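Local coordinates for ribose ABC transporter, substrate binding protein (Conexibacter woesei, PDB 4KQ9) that probably binds ribose or a related sugar outside the cell membrane and delivers it to an ABC transporter for import, at residues 218-223 with 238-243; 131-136 with 191-196; 176-181 with 206-211. The protein carries 1 engineered substitution. All blocks are in the same frame, centred on the assembly; numbering follows the deposited sequence.

Contact 1: residues 218-223 with 238-243. Engineered in segment 218-223: Met220 (natural residue Val).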
ATOM      1  N   LYS A 218      17.726   5.232  19.068  1.00 28.66           N
ATOM      2  CA  LYS A 218      18.033   4.158  20.008  1.00 26.75           C
ATOM      3  C   LYS A 218      17.039   2.967  19.871  1.00 23.68           C
ATOM      4  O   LYS A 218      17.345   1.793  20.136  1.00 28.33           O
ATOM      5  CB  LYS A 218      17.948   4.715  21.424  1.00 29.49           C
ATOM      6  CG  LYS A 218      18.506   3.754  22.470  1.00 32.20           C
ATOM      7  CD  LYS A 218      17.462   2.774  22.979  1.00 41.38           C
ATOM      8  N   ILE A 219      15.814   3.290  19.539  1.00 19.32           N
ATOM      9  CA  ILE A 219      14.825   2.258  19.238  1.00 17.37           C
ATOM     10  C   ILE A 219      14.589   2.340  17.758  1.00 15.55           C
ATOM     11  O   ILE A 219      14.299   3.415  17.219  1.00 15.17           O
ATOM     12  CB  ILE A 219      13.498   2.534  19.978  1.00 17.44           C
ATOM     13  CG1 ILE A 219      13.668   2.381  21.507  1.00 16.55           C
ATOM     14  CG2 ILE A 219      12.415   1.615  19.484  1.00 18.56           C
ATOM     15  CD1 ILE A 219      12.520   2.914  22.310  1.00 16.53           C
HETATM   16  N   MSE A 220      14.701   1.225  17.066  1.00 17.11           N
HETATM   17  CA  MSE A 220      14.505   1.272  15.603  1.00 17.93           C
HETATM   18  C   MSE A 220      13.016   1.278  15.270  1.00 15.84           C
HETATM   19  O   MSE A 220      12.292   0.357  15.612  1.00 15.02           O
HETATM   20  CB  MSE A 220      15.109   0.049  14.905  1.00 19.71           C
HETATM   21  CG  MSE A 220      16.635   0.103  14.931  1.00 27.04           C
HETATM   22 SE   MSE A 220      17.179  -1.423  13.769  0.70 37.26          SE
HETATM   23  CE  MSE A 220      16.643  -2.763  14.979  1.00 24.61           C
ATOM     24  N   VAL A 221      12.567   2.297  14.580  1.00 14.19           N
ATOM     25  CA  VAL A 221      11.145   2.412  14.184  1.00 11.79           C
ATOM     26  C   VAL A 221      11.005   2.219  12.671  1.00 11.50           C
ATOM     27  O   VAL A 221      11.744   2.863  11.920  1.00 10.77           O
ATOM     28  CB  VAL A 221      10.688   3.831  14.520  1.00 11.79           C
ATOM     29  CG1 VAL A 221       9.367   4.138  13.902  1.00 11.79           C
ATOM     30  CG2 VAL A 221      10.727   4.035  16.054  1.00 12.59           C
ATOM     31  N   VAL A 222      10.082   1.344  12.242  1.00 11.31           N
ATOM     32  CA  VAL A 222       9.847   1.011  10.849  1.00 11.16           C
ATOM     33  C   VAL A 222       8.339   1.124  10.542  1.00 11.89           C
ATOM     34  O   VAL A 222       7.459   0.761  11.373  1.00 10.68           O
ATOM     35  CB  VAL A 222      10.396  -0.391  10.457  1.00 12.34           C
ATOM     36  CG1 VAL A 222      11.875  -0.641  10.914  1.00 12.55           C
ATOM     37  CG2 VAL A 222       9.525  -1.460  11.041  1.00 14.43           C
ATOM     38  N   GLY A 223       8.051   1.641   9.365  1.00 12.18           N
ATOM     39  CA  GLY A 223       6.657   1.923   8.911  1.00 12.55           C
ATOM     40  C   GLY A 223       6.513   1.635   7.418  1.00 13.79           C
ATOM     41  O   GLY A 223       7.425   1.088   6.830  1.00 13.72           O
ATOM     42  N   THR A 238      15.305   9.597  13.085  1.00 18.24           N
ATOM     43  CA  THR A 238      14.346   9.297  14.151  1.00 17.84           C
ATOM     44  C   THR A 238      13.512   8.064  13.749  1.00 18.90           C
ATOM     45  O   THR A 238      13.023   7.370  14.626  1.00 18.73           O
ATOM     46  CB  THR A 238      13.393  10.434  14.433  1.00 19.81           C
ATOM     47  OG1 THR A 238      12.817  10.878  13.208  1.00 19.03           O
ATOM     48  CG2 THR A 238      14.096  11.666  15.116  1.00 21.84           C
HETATM   49  N   MSE A 239      13.376   7.792  12.439  1.00 15.52           N
HETATM   50  CA  MSE A 239      12.795   6.523  11.923  1.00 16.70           C
HETATM   51  C   MSE A 239      13.884   5.792  11.209  1.00 16.96           C
HETATM   52  O   MSE A 239      14.761   6.447  10.609  1.00 18.31           O
HETATM   53  CB  MSE A 239      11.704   6.805  10.923  1.00 19.34           C
HETATM   54  CG  MSE A 239      10.409   7.145  11.643  1.00 25.79           C
HETATM   55 SE   MSE A 239       8.897   7.243  10.364  0.80 38.83          SE
HETATM   56  CE  MSE A 239       9.360   5.850   9.211  1.00 16.15           C
ATOM     57  N   ALA A 240      13.884   4.464  11.237  1.00 14.68           N
ATOM     58  CA  ALA A 240      14.944   3.668  10.569  1.00 15.59           C
ATOM     59  C   ALA A 240      14.612   3.302   9.134  1.00 15.16           C
ATOM     60  O   ALA A 240      15.519   3.237   8.312  1.00 15.65           O
ATOM     61  CB  ALA A 240      15.256   2.400  11.346  1.00 15.63           C
ATOM     62  N   LEU A 241      13.357   2.939   8.863  1.00 12.30           N
ATOM     63  CA  LEU A 241      12.972   2.402   7.544  1.00 11.72           C
ATOM     64  C   LEU A 241      11.532   2.744   7.244  1.00 10.73           C
ATOM     65  O   LEU A 241      10.651   2.655   8.142  1.00  9.63           O
ATOM     66  CB  LEU A 241      13.090   0.888   7.536  1.00 12.75           C
ATOM     67  CG  LEU A 241      12.717   0.046   6.300  1.00 14.41           C
ATOM     68  CD1 LEU A 241      13.898   0.104   5.388  1.00 16.73           C
ATOM     69  CD2 LEU A 241      12.506  -1.456   6.591  1.00 16.11           C
ATOM     70  N   THR A 242      11.268   3.114   6.021  1.00  9.69           N
ATOM     71  CA  THR A 242       9.904   3.070   5.529  1.00 11.16           C
ATOM     72  C   THR A 242       9.870   2.375   4.174  1.00 11.27           C
ATOM     73  O   THR A 242      10.927   2.219   3.506  1.00 11.59           O
ATOM     74  CB  THR A 242       9.326   4.496   5.447  1.00 12.12           C
ATOM     75  OG1 THR A 242       7.935   4.446   5.120  1.00 12.41           O
ATOM     76  CG2 THR A 242      10.045   5.345   4.428  1.00 12.45           C
ATOM     77  N   VAL A 243       8.687   1.990   3.720  1.00 11.47           N
ATOM     78  CA  VAL A 243       8.571   1.271   2.468  1.00 11.31           C
ATOM     79  C   VAL A 243       7.582   2.023   1.566  1.00 11.22           C
ATOM     80  O   VAL A 243       6.450   2.316   1.999  1.00 11.08           O
ATOM     81  CB  VAL A 243       8.131  -0.176   2.680  1.00 12.16           C
ATOM     82  CG1 VAL A 243       8.101  -0.987   1.337  1.00 12.85           C
ATOM     83  CG2 VAL A 243       9.102  -0.857   3.618  1.00 14.09           C
TER
HETATM   84  O   HOH W   1      14.212   4.677  14.669  1.00 15.71           O
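Val221 and Ala240 meet through the backbone: Ala240 N lies in the carbonyl plane of Val221 and bonds to Val221 O at 2.8 Å. The next amide, Leu241 N, adds a weak bond to the same oxygen at 3.5 Å, so one buried carbonyl serves two successive N-H groups. Ala240 turns its methyl toward Val221, and CB rests 3.6 Å from Val221 O; a side chain this small lets the turn come so close. Val221 N points instead to a water, which also donates to Ile219 O and Thr238 O and so bridges the two segments before they pair directly. With CG1 of Val221 anti to its own backbone N (chi1 168°), that methyl lies 3.9 Å from Met239 CG. The branched side chain also packs against Ile206 and Ile209 of helix 199-211, as suits a valine between sheet and helix. Helix 228-236 connects the two segments, and the single bridge of Val222 with Leu241 links them, in one lobe of the periplasmic-binding-protein fold; strand 220-222 is an outermost strand of that lobe's parallel sheet. At its end Gly223 N donates to Leu241 O at 3.0 Å, while Gly223 O receives a CA-H...O contact from Thr242 CA at 3.4 Å. Gly223 thus buries much surface through its backbone alone, with Met239 CE lying 4.4 Å from Gly223 N.

Contact 2: residues 131-136 with 191-196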
ATOM      1  N   GLY A 131      18.056  -8.400  21.845  1.00 38.15           N
ATOM      2  CA  GLY A 131      17.108  -7.313  21.511  1.00 35.74           C
ATOM      3  C   GLY A 131      15.724  -7.837  21.194  1.00 27.23           C
ATOM      4  O   GLY A 131      15.556  -8.957  20.761  1.00 23.29           O
ATOM      5  N   THR A 132      14.718  -7.023  21.463  1.00 25.44           N
ATOM      6  CA  THR A 132      13.334  -7.493  21.386  1.00 21.02           C
ATOM      7  C   THR A 132      12.573  -6.468  20.514  1.00 18.65           C
ATOM      8  O   THR A 132      13.061  -5.383  20.278  1.00 20.48           O
ATOM      9  CB  THR A 132      12.628  -7.420  22.740  1.00 20.19           C
ATOM     10  OG1 THR A 132      12.805  -6.113  23.260  1.00 20.54           O
ATOM     11  CG2 THR A 132      13.128  -8.459  23.799  1.00 22.18           C
ATOM     12  N   VAL A 133      11.358  -6.805  20.127  1.00 17.81           N
ATOM     13  CA  VAL A 133      10.549  -5.955  19.219  1.00 15.60           C
ATOM     14  C   VAL A 133       9.106  -5.902  19.730  1.00 13.91           C
ATOM     15  O   VAL A 133       8.619  -6.857  20.354  1.00 14.33           O
ATOM     16  CB  VAL A 133      10.589  -6.492  17.792  1.00 17.17           C
ATOM     17  CG1 VAL A 133       9.925  -7.856  17.714  1.00 17.40           C
ATOM     18  CG2 VAL A 133       9.837  -5.562  16.820  1.00 19.06           C
ATOM     19  N   ALA A 134       8.414  -4.799  19.455  1.00 12.69           N
ATOM     20  CA  ALA A 134       7.007  -4.697  19.622  1.00 12.05           C
ATOM     21  C   ALA A 134       6.369  -4.300  18.304  1.00 12.23           C
ATOM     22  O   ALA A 134       7.006  -3.695  17.414  1.00 12.49           O
ATOM     23  CB  ALA A 134       6.660  -3.657  20.675  1.00 13.31           C
HETATM   24  N   MSE A 135       5.105  -4.668  18.198  1.00 12.21           N
HETATM   25  CA  MSE A 135       4.345  -4.448  16.967  1.00 13.48           C
HETATM   26  C   MSE A 135       3.153  -3.640  17.303  1.00 12.05           C
HETATM   27  O   MSE A 135       2.372  -4.010  18.207  1.00 13.51           O
HETATM   28  CB  MSE A 135       3.988  -5.828  16.351  1.00 14.81           C
HETATM   29  CG  MSE A 135       5.235  -6.524  15.861  1.00 18.07           C
HETATM   30 SE   MSE A 135       4.705  -8.277  15.023  0.80 28.60          SE
HETATM   31  CE  MSE A 135       3.562  -7.613  13.517  1.00 24.09           C
ATOM     32  N   VAL A 136       3.000  -2.541  16.587  1.00 10.95           N
ATOM     33  CA  VAL A 136       1.826  -1.679  16.668  1.00 11.09           C
ATOM     34  C   VAL A 136       1.096  -1.765  15.340  1.00 11.87           C
ATOM     35  O   VAL A 136       1.427  -1.057  14.344  1.00 11.60           O
ATOM     36  CB  VAL A 136       2.197  -0.227  17.044  1.00 11.00           C
ATOM     37  CG1 VAL A 136       0.975   0.745  16.993  1.00 11.49           C
ATOM     38  CG2 VAL A 136       2.863  -0.164  18.437  1.00 11.92           C
ATOM     39  N   VAL A 191      12.719  -2.156  24.863  1.00 19.36           N
ATOM     40  CA  VAL A 191      12.443  -2.723  23.545  1.00 18.30           C
ATOM     41  C   VAL A 191      13.471  -2.173  22.541  1.00 16.10           C
ATOM     42  O   VAL A 191      13.792  -0.995  22.567  1.00 15.27           O
ATOM     43  CB  VAL A 191      10.958  -2.446  23.160  1.00 18.36           C
ATOM     44  CG1 VAL A 191      10.679  -0.980  22.833  1.00 17.74           C
ATOM     45  CG2 VAL A 191      10.494  -3.354  22.054  1.00 18.58           C
ATOM     46  N   GLY A 192      13.972  -2.999  21.640  1.00 17.46           N
ATOM     47  CA  GLY A 192      14.931  -2.489  20.655  1.00 18.65           C
ATOM     48  C   GLY A 192      14.363  -1.921  19.377  1.00 16.04           C
ATOM     49  O   GLY A 192      15.014  -1.166  18.707  1.00 17.09           O
ATOM     50  N   ALA A 193      13.172  -2.337  19.008  1.00 14.57           N
ATOM     51  CA  ALA A 193      12.566  -1.893  17.770  1.00 13.16           C
ATOM     52  C   ALA A 193      11.047  -1.908  17.922  1.00 11.31           C
ATOM     53  O   ALA A 193      10.498  -2.699  18.669  1.00 11.30           O
ATOM     54  CB  ALA A 193      12.962  -2.828  16.600  1.00 13.11           C
ATOM     55  N   ILE A 194      10.380  -1.059  17.159  1.00 10.62           N
ATOM     56  CA  ILE A 194       8.921  -1.066  17.084  1.00 10.46           C
ATOM     57  C   ILE A 194       8.495  -1.019  15.614  1.00 10.39           C
ATOM     58  O   ILE A 194       8.937  -0.161  14.812  1.00 10.60           O
ATOM     59  CB  ILE A 194       8.267   0.099  17.912  1.00 10.93           C
ATOM     60  CG1 ILE A 194       8.814   0.084  19.332  1.00 10.73           C
ATOM     61  CG2 ILE A 194       6.737  -0.035  17.913  1.00 10.30           C
ATOM     62  CD1 ILE A 194       8.358   1.227  20.231  1.00 12.06           C
ATOM     63  N   TYR A 195       7.723  -2.047  15.237  1.00 11.63           N
ATOM     64  CA  TYR A 195       7.180  -2.234  13.910  1.00 11.14           C
ATOM     65  C   TYR A 195       5.788  -1.532  13.921  1.00 11.24           C
ATOM     66  O   TYR A 195       5.009  -1.822  14.806  1.00 10.54           O
ATOM     67  CB  TYR A 195       6.970  -3.730  13.729  1.00 14.37           C
ATOM     68  CG  TYR A 195       6.345  -4.150  12.442  1.00 15.68           C
ATOM     69  CD1 TYR A 195       4.995  -3.990  12.180  1.00 18.53           C
ATOM     70  CD2 TYR A 195       7.134  -4.761  11.501  1.00 19.57           C
ATOM     71  CE1 TYR A 195       4.476  -4.415  10.951  1.00 21.05           C
ATOM     72  CE2 TYR A 195       6.633  -5.207  10.329  1.00 20.64           C
ATOM     73  CZ  TYR A 195       5.342  -4.985  10.027  1.00 22.34           C
ATOM     74  OH  TYR A 195       4.978  -5.428   8.766  1.00 29.77           O
ATOM     75  N   TYR A 196       5.489  -0.662  12.962  1.00  9.95           N
ATOM     76  CA  TYR A 196       4.186  -0.016  12.782  1.00 10.59           C
ATOM     77  C   TYR A 196       3.613  -0.438  11.409  1.00 12.42           C
ATOM     78  O   TYR A 196       4.352  -0.529  10.419  1.00 11.94           O
ATOM     79  CB  TYR A 196       4.347   1.522  12.829  1.00  9.66           C
ATOM     80  CG  TYR A 196       4.822   2.024  14.141  1.00  9.60           C
ATOM     81  CD1 TYR A 196       6.188   1.997  14.483  1.00  9.04           C
ATOM     82  CD2 TYR A 196       3.907   2.471  15.112  1.00  9.69           C
ATOM     83  CE1 TYR A 196       6.599   2.442  15.731  1.00 10.28           C
ATOM     84  CE2 TYR A 196       4.315   2.955  16.360  1.00 10.22           C
ATOM     85  CZ  TYR A 196       5.654   2.916  16.688  1.00 10.11           C
ATOM     86  OH  TYR A 196       6.136   3.319  17.871  1.00 11.84           O
TER
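Val133 to Val136 pair residue for residue with Ala193 to Tyr196 as parallel strands whose axes come within 4.6 Å and diverge by 23°. Their bonds zigzag between the strands, from Ala134 N to Ala193 O, from Tyr195 N to Ala134 O, and finally from Val136 N to Tyr195 O, 2.8 Å long and almost perfectly straight at 179°. Where the pairing starts, Thr132 O takes Gly192 N at 2.9 Å and, weakly, Ala193 N. Glycine suits position 192 because a CB would point at the other strand and stand 3.3 Å from Thr132 O. Val191 folds in beside it, and its CG2 lies 3.6 Å from Ala134 N. These are neighbouring inner strands of the lobe's parallel sheet, which has helices on both faces, the Rossmann-like core of one lobe of a periplasmic binding protein. On the face of Val133, Met135 and Tyr195, the last two side chains lie alongside each other. Met135, a selenomethionine, bends at its end to bring CE over the Tyr195 ring, offset toward the rim, while SE stays 5.4 Å from the ring centroid in a distant Met-aromatic contact. The far end of that tyrosine is held by Gln148. On the other face, Val136 CB lies 3.7 Å from Tyr196 CD2. With CG1 anti to the backbone N (chi1 174°), that methyl also lies against the ring and CG2 reaches Ile194 CG2 at 3.9 Å. Without the two methyls of Val136, as with an alanine here, the Tyr196 ring would probably be less firmly packed along its flank and a gap would open toward Ile194. Tyr196 itself bonds through OH to Thr181 of helix 174-187.

Contact 3: residues 176-181 with 206-211; sequences EGLTAT and IRAIAA
Leu178 and Thr181 pack on Ala208 where two helices lie side by side on one face of the parallel sheet of a Rossmann-like lobe, helix 174-187 leading into strand 193-196 and helix 199-211 following it. The helix segments cross at -43° with their axes 8.2 Å apart at closest approach, and alanine makes this nearness possible: the CA atoms of Leu178 and Ala208 are 5.3 Å from each other. Leu178 puts CD1 into the crossing, 3.4 Å from Ala208 N and 3.6 Å from Ala208 CB, so one methyl covers both the backbone and the side chain of its neighbour. Its other methyl, CD2, meets Arg207 NH2 at 3.9 Å. Here the two side chains cross at about a right angle, and the long arginine, bent at chi2 and chi3, covers the leucine on the exposed side of the crossing. On the inner side Thr181 fills the place next to Ala208, with CG2 3.7 Å from Ala208 CB and a looser touch on Ile209 CG1. Ile209 continues inward to Val221 of the sheet, which suits a branched apolar residue. Threonine can serve two environments at once because its branches part: with chi1 at -54° the methyl faces the second helix and the hydroxyl turns back along its own helix. Gly177 O, one turn earlier in the helix, takes two donors, Thr181 N at 3.0 Å and Thr181 OG1 at 2.6 Å.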
ATOM      1  N   GLU A 176      -3.081   7.299  17.532  1.00 21.58           N
ATOM      2  CA  GLU A 176      -3.173   5.900  17.826  1.00 24.04           C
ATOM      3  C   GLU A 176      -1.756   5.347  18.053  1.00 22.81           C
ATOM      4  O   GLU A 176      -1.504   4.588  19.035  1.00 17.54           O
ATOM      5  CB  GLU A 176      -3.871   5.152  16.682  1.00 26.77           C
ATOM      6  CG  GLU A 176      -5.411   5.301  16.695  1.00 29.69           C
ATOM      7  CD  GLU A 176      -6.010   4.674  17.956  1.00 34.72           C
ATOM      8  OE1 GLU A 176      -6.080   3.411  18.079  1.00 38.76           O
ATOM      9  OE2 GLU A 176      -6.387   5.466  18.841  1.00 36.32           O
ATOM     10  N   GLY A 177      -0.830   5.742  17.166  1.00 17.88           N
ATOM     11  CA  GLY A 177       0.614   5.370  17.337  1.00 16.52           C
ATOM     12  C   GLY A 177       1.284   5.836  18.622  1.00 14.72           C
ATOM     13  O   GLY A 177       2.096   5.135  19.293  1.00 14.41           O
ATOM     14  N   LEU A 178       0.979   7.069  18.972  1.00 15.64           N
ATOM     15  CA  LEU A 178       1.532   7.689  20.097  1.00 17.98           C
ATOM     16  C   LEU A 178       1.011   7.011  21.396  1.00 16.79           C
ATOM     17  O   LEU A 178       1.796   6.657  22.246  1.00 16.65           O
ATOM     18  CB  LEU A 178       1.161   9.164  20.051  1.00 22.22           C
ATOM     19  CG  LEU A 178       1.406  10.027  21.253  1.00 27.64           C
ATOM     20  CD1 LEU A 178       2.879  10.301  21.469  1.00 29.83           C
ATOM     21  CD2 LEU A 178       0.672  11.349  21.011  1.00 35.16           C
ATOM     22  N   THR A 179      -0.266   6.770  21.481  1.00 18.24           N
ATOM     23  CA  THR A 179      -0.835   6.090  22.671  1.00 20.03           C
ATOM     24  C   THR A 179      -0.376   4.694  22.877  1.00 17.64           C
ATOM     25  O   THR A 179       0.059   4.313  23.950  1.00 17.33           O
ATOM     26  CB  THR A 179      -2.356   6.130  22.573  1.00 20.16           C
ATOM     27  OG1 THR A 179      -2.681   7.494  22.803  1.00 19.84           O
ATOM     28  CG2 THR A 179      -3.031   5.269  23.688  1.00 23.73           C
ATOM     29  N   ALA A 180      -0.367   3.952  21.800  1.00 16.32           N
ATOM     30  CA  ALA A 180       0.077   2.599  21.896  1.00 16.39           C
ATOM     31  C   ALA A 180       1.547   2.498  22.283  1.00 13.83           C
ATOM     32  O   ALA A 180       1.961   1.627  23.104  1.00 14.12           O
ATOM     33  CB  ALA A 180      -0.218   1.935  20.561  1.00 17.44           C
ATOM     34  N   THR A 181       2.368   3.366  21.693  1.00 12.95           N
ATOM     35  CA  THR A 181       3.806   3.367  21.985  1.00 12.51           C
ATOM     36  C   THR A 181       4.094   3.813  23.407  1.00 13.78           C
ATOM     37  O   THR A 181       4.948   3.212  24.084  1.00 12.35           O
ATOM     38  CB  THR A 181       4.591   4.207  20.961  1.00 12.71           C
ATOM     39  OG1 THR A 181       4.290   3.751  19.623  1.00 12.55           O
ATOM     40  CG2 THR A 181       6.102   4.250  21.232  1.00 12.90           C
ATOM     41  N   ILE A 206       7.214   8.043  17.280  1.00 12.00           N
ATOM     42  CA  ILE A 206       8.410   8.831  17.428  1.00 14.41           C
ATOM     43  C   ILE A 206       8.230   9.921  18.473  1.00 14.60           C
ATOM     44  O   ILE A 206       9.141  10.181  19.206  1.00 15.02           O
ATOM     45  CB  ILE A 206       8.716   9.390  16.004  1.00 16.66           C
ATOM     46  CG1 ILE A 206       9.157   8.238  15.104  1.00 17.15           C
ATOM     47  CG2 ILE A 206       9.680  10.539  15.938  1.00 21.46           C
ATOM     48  CD1 ILE A 206      10.195   7.404  15.628  1.00 17.51           C
ATOM     49  N   ARG A 207       7.051  10.497  18.539  1.00 16.37           N
ATOM     50  CA  ARG A 207       6.758  11.577  19.538  1.00 20.35           C
ATOM     51  C   ARG A 207       6.699  10.997  20.932  1.00 18.66           C
ATOM     52  O   ARG A 207       7.195  11.599  21.852  1.00 20.07           O
ATOM     53  CB  ARG A 207       5.454  12.252  19.214  1.00 24.82           C
ATOM     54  CG  ARG A 207       5.414  12.843  17.811  1.00 32.39           C
ATOM     55  CD  ARG A 207       4.565  14.091  17.730  1.00 41.24           C
ATOM     56  NE  ARG A 207       3.166  13.894  18.129  1.00 48.92           N
ATOM     57  CZ  ARG A 207       2.132  13.675  17.305  1.00 53.83           C
ATOM     58  NH1 ARG A 207       2.290  13.582  15.980  1.00 55.11           N
ATOM     59  NH2 ARG A 207       0.914  13.536  17.822  1.00 57.00           N
ATOM     60  N   ALA A 208       6.166   9.794  21.061  1.00 17.43           N
ATOM     61  CA  ALA A 208       6.150   9.067  22.330  1.00 17.65           C
ATOM     62  C   ALA A 208       7.504   8.736  22.821  1.00 18.54           C
ATOM     63  O   ALA A 208       7.797   8.877  24.012  1.00 18.06           O
ATOM     64  CB  ALA A 208       5.341   7.787  22.203  1.00 17.20           C
ATOM     65  N   ILE A 209       8.378   8.304  21.922  1.00 16.11           N
ATOM     66  CA  ILE A 209       9.741   7.998  22.311  1.00 15.90           C
ATOM     67  C   ILE A 209      10.512   9.246  22.820  1.00 17.42           C
ATOM     68  O   ILE A 209      11.268   9.197  23.811  1.00 20.47           O
ATOM     69  CB  ILE A 209      10.470   7.298  21.130  1.00 14.94           C
ATOM     70  CG1 ILE A 209       9.912   5.865  20.946  1.00 15.26           C
ATOM     71  CG2 ILE A 209      11.940   7.220  21.388  1.00 15.32           C
ATOM     72  CD1 ILE A 209      10.183   5.238  19.578  1.00 17.25           C
ATOM     73  N   ALA A 210      10.309  10.354  22.145  1.00 19.59           N
ATOM     74  CA  ALA A 210      11.005  11.604  22.448  1.00 20.94           C
ATOM     75  C   ALA A 210      10.497  12.182  23.789  1.00 23.61           C
ATOM     76  O   ALA A 210      11.327  12.583  24.614  1.00 25.44           O
ATOM     77  CB  ALA A 210      10.761  12.604  21.338  1.00 21.93           C
ATOM     78  N   ALA A 211       9.168  12.142  24.001  1.00 26.79           N
ATOM     79  CA  ALA A 211       8.540  12.517  25.305  1.00 27.50           C
ATOM     80  C   ALA A 211       9.134  11.764  26.467  1.00 28.98           C
ATOM     81  O   ALA A 211       9.099  12.264  27.594  1.00 32.82           O
ATOM     82  CB  ALA A 211       7.025  12.340  25.275  1.00 27.97           C
TER

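All three contacts belong to one lobe and step outward from its sheet. Contact 2 is the sheet's own middle, tied by regular parallel backbone bonds; contact 1 shares that sheet through strand 220-222, which bonds to strand 193-196, but its other partner is a loop that leads into the short strand 241-244, so a single bridge and a water do part of the work. Contact 3 covers one face of the sheet and relies on methyl packing across the helices, grading from buried Thr181 to exposed Arg207. Helix 199-211 links contact 3 to contact 1 by way of Ile206 and Ile209 on Val221, and the bond of Thr181 OG1 with Tyr196 OH joins it to contact 2.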